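Local structure of FAD-binding oxidoreductase (Gulosibacter chungangensis, 7PBG) at residues 122-127 with 133-138. The protein oxidises 4-ethylphenol with a covalently bound FAD cofactor, probably dehydrogenating such 4-alkylphenols to products like 4-vinylphenol. Numbering follows the deposited sequence.
Sequences AYAVVE and KTLYEA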
ATOM      1  N   ALA A 122     -16.037   9.395  -0.242  1.00 17.59           N
ATOM      2  CA  ALA A 122     -15.832   8.628   1.017  1.00 15.91           C
ATOM      3  C   ALA A 122     -14.431   8.807   1.571  1.00 17.10           C
ATOM      4  O   ALA A 122     -13.662   7.809   1.641  1.00 18.90           O
ATOM      5  CB  ALA A 122     -16.086   7.180   0.800  1.00 17.11           C
ATOM      6  N   TYR A 123     -14.042  10.031   1.854  1.00 16.91           N
ATOM      7  CA  TYR A 123     -12.765  10.284   2.568  1.00 17.07           C
ATOM      8  C   TYR A 123     -12.898  11.473   3.512  1.00 17.57           C
ATOM      9  O   TYR A 123     -13.759  12.304   3.335  1.00 18.20           O
ATOM     10  CB  TYR A 123     -11.599  10.442   1.614  1.00 17.73           C
ATOM     11  CG  TYR A 123     -11.585  11.701   0.796  1.00 17.43           C
ATOM     12  CD1 TYR A 123     -11.025  12.873   1.269  1.00 17.96           C
ATOM     13  CD2 TYR A 123     -12.168  11.747  -0.451  1.00 18.25           C
ATOM     14  CE1 TYR A 123     -11.009  14.048   0.519  1.00 17.90           C
ATOM     15  CE2 TYR A 123     -12.131  12.887  -1.225  1.00 19.43           C
ATOM     16  CZ  TYR A 123     -11.556  14.054  -0.746  1.00 18.56           C
ATOM     17  OH  TYR A 123     -11.544  15.200  -1.504  1.00 20.86           O
ATOM     18  N   ALA A 124     -11.951  11.578   4.438  1.00 17.71           N
ATOM     19  CA  ALA A 124     -11.824  12.756   5.296  1.00 19.88           C
ATOM     20  C   ALA A 124     -10.383  13.224   5.199  1.00 18.29           C
ATOM     21  O   ALA A 124      -9.508  12.459   4.743  1.00 19.35           O
ATOM     22  CB  ALA A 124     -12.213  12.421   6.716  1.00 20.23           C
ATOM     23  N   VAL A 125     -10.184  14.460   5.552  1.00 16.69           N
ATOM     24  CA  VAL A 125      -8.840  15.087   5.622  1.00 15.84           C
ATOM     25  C   VAL A 125      -8.631  15.594   7.039  1.00 16.28           C
ATOM     26  O   VAL A 125      -9.514  16.366   7.566  1.00 17.50           O
ATOM     27  CB  VAL A 125      -8.643  16.196   4.575  1.00 17.32           C
ATOM     28  CG1 VAL A 125      -7.263  16.855   4.686  1.00 19.40           C
ATOM     29  CG2 VAL A 125      -8.920  15.670   3.181  1.00 18.61           C
ATOM     30  N   VAL A 126      -7.525  15.206   7.639  1.00 16.23           N
ATOM     31  CA  VAL A 126      -7.305  15.517   9.071  1.00 16.82           C
ATOM     32  C   VAL A 126      -5.965  16.211   9.265  1.00 16.93           C
ATOM     33  O   VAL A 126      -4.995  15.912   8.547  1.00 18.51           O
ATOM     34  CB  VAL A 126      -7.421  14.262   9.958  1.00 16.92           C
ATOM     35  CG1 VAL A 126      -8.817  13.688   9.860  1.00 18.44           C
ATOM     36  CG2 VAL A 126      -6.392  13.208   9.607  1.00 16.52           C
ATOM     37  N   GLU A 127      -5.939  17.059  10.250  1.00 17.07           N
ATOM     38  CA  GLU A 127      -4.687  17.590  10.836  1.00 17.34           C
ATOM     39  C   GLU A 127      -4.250  16.656  11.958  1.00 18.45           C
ATOM     40  O   GLU A 127      -4.972  15.769  12.443  1.00 16.38           O
ATOM     41  CB  GLU A 127      -4.932  19.040  11.298  1.00 18.46           C
ATOM     42  CG  GLU A 127      -5.223  19.960  10.128  1.00 19.40           C
ATOM     43  CD  GLU A 127      -5.253  21.427  10.477  1.00 20.26           C
ATOM     44  OE1 GLU A 127      -5.755  21.743  11.571  1.00 20.77           O
ATOM     45  OE2 GLU A 127      -4.639  22.243   9.708  1.00 22.97           O
ATOM     46  N   LYS A 133     -12.317  10.090  18.401  1.00 19.07           N
ATOM     47  CA  LYS A 133     -13.578  10.668  18.959  1.00 20.31           C
ATOM     48  C   LYS A 133     -14.027  11.853  18.094  1.00 18.82           C
ATOM     49  O   LYS A 133     -15.191  11.891  17.658  1.00 18.51           O
ATOM     50  CB  LYS A 133     -13.398  11.096  20.414  1.00 20.08           C
ATOM     51  CG  LYS A 133     -14.595  11.799  21.041  1.00 26.19           C
ATOM     52  CD  LYS A 133     -14.420  11.956  22.553  1.00 31.30           C
ATOM     53  CE  LYS A 133     -15.528  12.746  23.216  1.00 38.91           C
ATOM     54  NZ  LYS A 133     -15.229  14.195  23.161  1.00 47.50           N
ATOM     55  N   THR A 134     -13.118  12.797  17.830  1.00 17.36           N
ATOM     56  CA  THR A 134     -13.427  14.026  17.081  1.00 19.03           C
ATOM     57  C   THR A 134     -13.875  13.713  15.652  1.00 18.37           C
ATOM     58  O   THR A 134     -14.856  14.314  15.187  1.00 20.41           O
ATOM     59  CB  THR A 134     -12.223  14.964  17.097  1.00 21.51           C
ATOM     60  OG1 THR A 134     -12.061  15.254  18.479  1.00 23.09           O
ATOM     61  CG2 THR A 134     -12.487  16.218  16.290  1.00 23.53           C
ATOM     62  N   LEU A 135     -13.175  12.794  14.953  1.00 18.15           N
ATOM     63  CA  LEU A 135     -13.517  12.526  13.557  1.00 17.74           C
ATOM     64  C   LEU A 135     -14.870  11.833  13.544  1.00 18.84           C
ATOM     65  O   LEU A 135     -15.669  12.209  12.709  1.00 19.40           O
ATOM     66  CB  LEU A 135     -12.437  11.662  12.901  1.00 19.70           C
ATOM     67  CG  LEU A 135     -12.697  11.379  11.427  1.00 19.14           C
ATOM     68  CD1 LEU A 135     -12.724  12.650  10.609  1.00 19.91           C
ATOM     69  CD2 LEU A 135     -11.651  10.394  10.868  1.00 16.74           C
ATOM     70  N   TYR A 136     -15.141  10.963  14.518  1.00 19.07           N
ATOM     71  CA  TYR A 136     -16.436  10.267  14.601  1.00 19.62           C
ATOM     72  C   TYR A 136     -17.527  11.319  14.741  1.00 18.93           C
ATOM     73  O   TYR A 136     -18.546  11.266  13.992  1.00 20.39           O
ATOM     74  CB  TYR A 136     -16.438   9.290  15.754  1.00 19.10           C
ATOM     75  CG  TYR A 136     -17.805   8.764  16.046  1.00 20.88           C
ATOM     76  CD1 TYR A 136     -18.373   7.868  15.176  1.00 21.14           C
ATOM     77  CD2 TYR A 136     -18.524   9.233  17.125  1.00 22.22           C
ATOM     78  CE1 TYR A 136     -19.626   7.357  15.427  1.00 24.54           C
ATOM     79  CE2 TYR A 136     -19.805   8.771  17.358  1.00 24.22           C
ATOM     80  CZ  TYR A 136     -20.359   7.853  16.492  1.00 27.55           C
ATOM     81  OH  TYR A 136     -21.628   7.375  16.717  1.00 29.86           O
ATOM     82  N   GLU A 137     -17.329  12.234  15.661  1.00 18.61           N
ATOM     83  CA  GLU A 137     -18.357  13.281  15.919  1.00 21.43           C
ATOM     84  C   GLU A 137     -18.524  14.142  14.657  1.00 21.90           C
ATOM     85  O   GLU A 137     -19.668  14.418  14.283  1.00 24.73           O
ATOM     86  CB  GLU A 137     -17.965  14.106  17.141  1.00 21.25           C
ATOM     87  CG  GLU A 137     -18.202  13.322  18.433  1.00 24.47           C
ATOM     88  CD  GLU A 137     -17.757  13.966  19.725  1.00 27.03           C
ATOM     89  OE1 GLU A 137     -17.187  15.059  19.658  1.00 34.72           O
ATOM     90  OE2 GLU A 137     -17.928  13.322  20.769  1.00 36.43           O
ATOM     91  N   ALA A 138     -17.429  14.537  14.005  1.00 21.04           N
ATOM     92  CA  ALA A 138     -17.486  15.407  12.803  1.00 20.39           C
ATOM     93  C   ALA A 138     -18.236  14.700  11.680  1.00 22.06           C
ATOM     94  O   ALA A 138     -19.063  15.350  11.050  1.00 22.93           O
ATOM     95  CB  ALA A 138     -16.129  15.853  12.372  1.00 21.26           C
TER
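Leu135 meets Ala124 and Val126 through methyl groups alone, with no flat group between them; the Tyr123 ring, on the strand face turned from the helix, takes Val125 CG2 in plane at its edge, 3.8 Å from CE1. On the facing side, Leu135 CD1 lies 3.9 Å from Ala124 CB and 4.1 Å from Val126 CG1. Since those two carbons stand 4.8 Å apart, this one methyl sits across the pair, bridging two residues two positions apart on the strand. Leu135 has CG anti to its backbone N (chi1 -178°), which carries the branch out from the helix to the strand; CD2 stays farther off, 4.5 Å from Val126 CG1. The Val126 and Leu135 side chains cross at about a right angle, and CG1 is the valine branch anti to the carbonyl carbon (chi1 -62°). This is helix-on-sheet packing in the FAD-binding domain of the PCMH type: helix 132-142 lies against strand 123-126, which pairs antiparallel with 114-118 and 226-237. Where strand 123-126 meets strand 114-118, Ala122 and Tyr123 both face Asn118, a G1 beta bulge. The closest CA pair, Val126 CA and Leu135 CA, is 8.2 Å apart. Leu135 also packs on Ile148, and the Val126 side chain is about 10 Å from the bound FAD.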